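Local atomic coordinates of putative secreted protein (Streptomyces sp. SirexAA-E, PDB entry 4PEY), a protein that hydrolyses laminarin and laminarioligosaccharides as a secreted family 55 exo-beta-1,3-glucanase, releasing glucose and laminaribiose. Residues G184-G196 and E207-S219. The protein carries 1 engineered substitution. Numbering follows the deposited sequence. Where two conformers were deposited one is given.
Sequences GWGNGVWNMTFSG and EPPYTTLETTPVS
M192 to S195 lie beside Y210 to L213 in parallel register, the axes of strands 191-194 and 210-213 at 9°, and five backbone hydrogen bonds join the two segments, as neighbouring coils of a solenoid are joined. M192 N donates to P209 O, T211 N to M192 O, F194 N to T211 O (2.8 Å), L213 N to F194 O and G196 N to L213 O.

An aromatic cluster of W185, F194 and Y210 lies on the face that also bears M192. With CG anti to the carbonyl carbon (chi1 -66°), the Y210 ring is brought edge-on to M192 CB and turns a face to the edge of F194, an offset edge-to-face pair with planes at 72°; Y210 CD1 lies 3.8 Å from F194 CE1 and equally near M192 CB. F194 CE2 in turn sits 3.4 Å above the centre of the W185 ring, whose edge meets Y210 OH. An alanine in place of Y210 would probably leave the F194 edge and W185 CD1 without their aromatic neighbour.

These parallel rungs belong to the first of the two right-handed beta-helices characteristic of glycoside hydrolase family 55, and W190, just before the strand, approaches a bound glucose and the substrate-binding Q173.

Polar groups gather on the other face. T193 OG1 donates a hydrogen bond to N191 OD1 (2.8 Å), and one water bridges N191 OD1, P209 O and T211 OG1, the last also bound to D524. Farther along, S195 OG lies 2.8 Å from T216 OG1, with Y176 and D179 as their respective outside partners.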
loop_
_atom_site.group_PDB
_atom_site.type_symbol
_atom_site.label_atom_id
_atom_site.label_comp_id
_atom_site.label_asym_id
_atom_site.label_seq_id
_atom_site.Cartn_x
_atom_site.Cartn_y
_atom_site.Cartn_z
ATOM N N GLY A 184 -13.976 7.344 17.515
ATOM C CA GLY A 184 -13.644 6.298 18.463
ATOM C C GLY A 184 -12.918 5.171 17.759
ATOM O O GLY A 184 -12.911 5.096 16.529
ATOM N N TRP A 185 -12.298 4.299 18.546
ATOM C CA TRP A 185 -11.597 3.139 18.018
ATOM C C TRP A 185 -11.921 1.936 18.891
ATOM O O TRP A 185 -11.659 1.949 20.090
ATOM C CB TRP A 185 -10.089 3.380 17.977
ATOM C CG TRP A 185 -9.390 2.334 17.184
ATOM C CD1 TRP A 185 -8.958 1.117 17.624
ATOM C CD2 TRP A 185 -9.059 2.402 15.792
ATOM N NE1 TRP A 185 -8.379 0.417 16.588
ATOM C CE2 TRP A 185 -8.424 1.187 15.454
ATOM C CE3 TRP A 185 -9.228 3.377 14.802
ATOM C CZ2 TRP A 185 -7.964 0.917 14.166
ATOM C CZ3 TRP A 185 -8.773 3.111 13.520
ATOM C CH2 TRP A 185 -8.146 1.893 13.214
ATOM N N GLY A 186 -12.474 0.891 18.283
ATOM C CA GLY A 186 -13.121 -0.174 19.038
ATOM C C GLY A 186 -12.233 -1.198 19.727
ATOM O O GLY A 186 -12.507 -1.608 20.862
ATOM N N ASN A 187 -11.186 -1.640 19.040
ATOM C CA ASN A 187 -10.327 -2.691 19.585
ATOM C C ASN A 187 -9.027 -2.832 18.808
ATOM O O ASN A 187 -8.880 -2.279 17.710
ATOM C CB ASN A 187 -11.070 -4.037 19.599
ATOM C CG ASN A 187 -11.297 -4.603 18.201
ATOM O OD1 ASN A 187 -12.102 -4.082 17.428
ATOM N ND2 ASN A 187 -10.594 -5.685 17.878
ATOM N N GLY A 188 -8.082 -3.566 19.391
ATOM C CA GLY A 188 -6.855 -3.936 18.705
ATOM C C GLY A 188 -6.651 -5.432 18.838
ATOM O O GLY A 188 -7.004 -6.013 19.859
ATOM N N VAL A 189 -6.088 -6.057 17.809
ATOM C CA VAL A 189 -5.874 -7.501 17.809
ATOM C C VAL A 189 -4.380 -7.803 17.973
ATOM O O VAL A 189 -3.960 -8.191 19.067
ATOM C CB VAL A 189 -6.458 -8.138 16.533
ATOM C CG1 VAL A 189 -6.170 -9.639 16.478
ATOM C CG2 VAL A 189 -7.965 -7.885 16.500
ATOM N N TRP A 190 -3.577 -7.595 16.925
ATOM C CA TRP A 190 -2.122 -7.787 17.048
ATOM C C TRP A 190 -1.308 -6.494 16.953
ATOM O O TRP A 190 -0.291 -6.358 17.638
ATOM C CB TRP A 190 -1.591 -8.751 15.980
ATOM C CG TRP A 190 -2.152 -10.145 16.047
ATOM C CD1 TRP A 190 -2.804 -10.733 17.094
ATOM C CD2 TRP A 190 -2.137 -11.106 14.991
ATOM N NE1 TRP A 190 -3.184 -12.012 16.755
ATOM C CE2 TRP A 190 -2.780 -12.268 15.469
ATOM C CE3 TRP A 190 -1.618 -11.105 13.693
ATOM C CZ2 TRP A 190 -2.942 -13.407 14.686
ATOM C CZ3 TRP A 190 -1.773 -12.235 12.917
ATOM C CH2 TRP A 190 -2.431 -13.375 13.416
ATOM N N ASN A 191 -1.734 -5.557 16.105
ATOM C CA ASN A 191 -0.918 -4.368 15.853
ATOM C C ASN A 191 -1.716 -3.257 15.204
ATOM O O ASN A 191 -1.800 -3.195 13.977
ATOM C CB ASN A 191 0.285 -4.723 14.965
ATOM C CG ASN A 191 1.085 -3.495 14.522
ATOM O OD1 ASN A 191 1.057 -2.449 15.169
ATOM N ND2 ASN A 191 1.785 -3.622 13.395
ATOM N N MET A 192 -2.318 -2.399 15.989
ATOM C CA MET A 192 -2.959 -1.210 15.490
ATOM C C MET A 192 -2.093 0.019 15.732
ATOM O O MET A 192 -1.823 0.379 16.852
ATOM C CB MET A 192 -4.342 -1.018 16.135
ATOM C CG MET A 192 -5.497 -1.857 15.597
ATOM S SD MET A 192 -5.195 -3.640 15.307
ATOM C CE MET A 192 -6.735 -4.103 14.522
ATOM N N THR A 193 -1.615 0.598 14.652
ATOM C CA THR A 193 -0.689 1.721 14.717
ATOM C C THR A 193 -1.343 3.003 14.175
ATOM O O THR A 193 -2.098 2.973 13.187
ATOM C CB THR A 193 0.621 1.399 13.941
ATOM O OG1 THR A 193 1.300 0.318 14.588
ATOM C CG2 THR A 193 1.563 2.601 13.869
ATOM N N PHE A 194 -1.055 4.117 14.846
ATOM C CA PHE A 194 -1.618 5.429 14.537
ATOM C C PHE A 194 -0.501 6.466 14.499
ATOM O O PHE A 194 0.331 6.500 15.409
ATOM C CB PHE A 194 -2.639 5.848 15.604
ATOM C CG PHE A 194 -3.648 4.783 15.944
ATOM C CD1 PHE A 194 -3.353 3.797 16.881
ATOM C CD2 PHE A 194 -4.898 4.771 15.337
ATOM C CE1 PHE A 194 -4.280 2.814 17.194
ATOM C CE2 PHE A 194 -5.836 3.786 15.653
ATOM C CZ PHE A 194 -5.528 2.808 16.579
ATOM N N SER A 195 -0.473 7.326 13.484
ATOM C CA SER A 195 0.366 8.529 13.579
ATOM C C SER A 195 -0.446 9.736 13.122
ATOM O O SER A 195 -1.057 9.708 12.066
ATOM C CB SER A 195 1.677 8.398 12.779
ATOM O OG SER A 195 1.470 8.253 11.381
ATOM N N GLY A 196 -0.475 10.785 13.941
ATOM C CA GLY A 196 -1.229 11.983 13.608
ATOM C C GLY A 196 -2.735 11.786 13.555
ATOM O O GLY A 196 -3.426 12.447 12.783
ATOM N N GLU A 207 -1.043 -4.229 25.576
ATOM C CA GLU A 207 -2.459 -4.480 25.822
ATOM C C GLU A 207 -3.260 -3.210 26.110
ATOM O O GLU A 207 -3.083 -2.569 27.145
ATOM C CB GLU A 207 -2.630 -5.470 26.976
ATOM C CG GLU A 207 -4.059 -5.949 27.138
ATOM C CD GLU A 207 -4.655 -6.451 25.834
ATOM O OE1 GLU A 207 -3.979 -7.223 25.123
ATOM O OE2 GLU A 207 -5.799 -6.067 25.514
ATOM N N PRO A 208 -4.143 -2.823 25.171
ATOM C CA PRO A 208 -4.323 -3.389 23.826
ATOM C C PRO A 208 -3.103 -3.048 22.967
ATOM O O PRO A 208 -2.320 -2.184 23.369
ATOM C CB PRO A 208 -5.589 -2.692 23.302
ATOM C CG PRO A 208 -6.263 -2.131 24.507
ATOM C CD PRO A 208 -5.168 -1.815 25.485
ATOM N N PRO A 209 -2.923 -3.726 21.826
ATOM C CA PRO A 209 -1.699 -3.493 21.044
ATOM C C PRO A 209 -1.776 -2.209 20.213
ATOM O O PRO A 209 -1.783 -2.248 18.975
ATOM C CB PRO A 209 -1.616 -4.733 20.151
ATOM C CG PRO A 209 -3.058 -5.146 19.967
ATOM C CD PRO A 209 -3.718 -4.849 21.299
ATOM N N TYR A 210 -1.814 -1.077 20.912
ATOM C CA TYR A 210 -1.887 0.236 20.278
ATOM C C TYR A 210 -0.528 0.944 20.286
ATOM O O TYR A 210 0.040 1.229 21.353
ATOM C CB TYR A 210 -2.911 1.120 20.993
ATOM C CG TYR A 210 -4.355 0.673 20.894
ATOM C CD1 TYR A 210 -4.844 0.039 19.760
ATOM C CD2 TYR A 210 -5.235 0.908 21.946
ATOM C CE1 TYR A 210 -6.184 -0.348 19.679
ATOM C CE2 TYR A 210 -6.559 0.526 21.877
ATOM C CZ TYR A 210 -7.030 -0.099 20.741
ATOM O OH TYR A 210 -8.359 -0.465 20.687
ATOM N N THR A 211 -0.033 1.245 19.092
ATOM C CA THR A 211 1.181 2.029 18.902
ATOM C C THR A 211 0.741 3.390 18.397
ATOM O O THR A 211 0.220 3.489 17.294
ATOM C CB THR A 211 2.137 1.370 17.886
ATOM O OG1 THR A 211 2.555 0.095 18.389
ATOM C CG2 THR A 211 3.364 2.250 17.621
ATOM N N THR A 212 0.929 4.430 19.203
ATOM C CA THR A 212 0.341 5.728 18.898
ATOM C C THR A 212 1.378 6.842 18.913
ATOM O O THR A 212 1.996 7.115 19.947
ATOM C CB THR A 212 -0.785 6.064 19.896
ATOM O OG1 THR A 212 -1.759 5.011 19.874
ATOM C CG2 THR A 212 -1.445 7.393 19.548
ATOM N N LEU A 213 1.541 7.483 17.761
ATOM C CA LEU A 213 2.431 8.626 17.600
ATOM C C LEU A 213 1.591 9.888 17.410
ATOM O O LEU A 213 0.647 9.894 16.622
ATOM C CB LEU A 213 3.372 8.419 16.409
ATOM C CG LEU A 213 4.449 7.327 16.473
ATOM C CD1 LEU A 213 3.885 5.916 16.557
ATOM C CD2 LEU A 213 5.325 7.426 15.247
ATOM N N GLU A 214 1.931 10.955 18.130
ATOM C CA GLU A 214 1.146 12.187 18.079
ATOM C C GLU A 214 1.097 12.800 16.674
ATOM O O GLU A 214 0.057 13.314 16.247
ATOM C CB GLU A 214 1.713 13.198 19.078
ATOM C CG GLU A 214 0.984 14.538 19.117
ATOM C CD GLU A 214 -0.311 14.491 19.914
ATOM O OE1 GLU A 214 -0.593 13.448 20.539
ATOM O OE2 GLU A 214 -1.044 15.510 19.919
ATOM N N THR A 215 2.217 12.741 15.959
ATOM C CA THR A 215 2.293 13.272 14.601
ATOM C C THR A 215 3.009 12.312 13.655
ATOM O O THR A 215 3.728 11.407 14.091
ATOM C CB THR A 215 3.033 14.631 14.545
ATOM O OG1 THR A 215 4.394 14.466 14.975
ATOM C CG2 THR A 215 2.338 15.668 15.417
ATOM N N THR A 216 2.815 12.532 12.357
ATOM C CA THR A 216 3.584 11.849 11.323
ATOM C C THR A 216 4.749 12.763 10.925
ATOM O O THR A 216 4.517 13.921 10.583
ATOM C CB THR A 216 2.709 11.522 10.103
ATOM O OG1 THR A 216 1.497 10.875 10.534
ATOM C CG2 THR A 216 3.458 10.620 9.123
ATOM N N PRO A 217 6.001 12.259 10.987
ATOM C CA PRO A 217 7.170 13.135 10.790
ATOM C C PRO A 217 7.076 13.975 9.522
ATOM O O PRO A 217 7.299 15.193 9.543
ATOM C CB PRO A 217 8.340 12.150 10.708
ATOM C CG PRO A 217 7.891 10.969 11.487
ATOM C CD PRO A 217 6.392 10.882 11.342
ATOM N N VAL A 218 6.777 13.308 8.416
ATOM C CA VAL A 218 6.545 13.946 7.119
ATOM C C VAL A 218 5.416 13.202 6.421
ATOM O O VAL A 218 5.408 11.969 6.450
ATOM C CB VAL A 218 7.798 13.899 6.197
ATOM C CG1 VAL A 218 7.597 14.771 4.965
ATOM C CG2 VAL A 218 9.074 14.282 6.947
ATOM N N SER A 219 4.485 13.911 5.790
ATOM C CA SER A 219 3.542 13.251 4.903
ATOM C C SER A 219 3.155 14.213 3.795
ATOM O O SER A 219 3.264 15.437 3.938
ATOM C CB SER A 219 2.301 12.747 5.651
ATOM O OG SER A 219 1.571 13.806 6.245
HETATM O O HOH W 1 -6.657 -6.254 23.123
HETATM O O HOH W 2 0.824 -1.811 17.753
#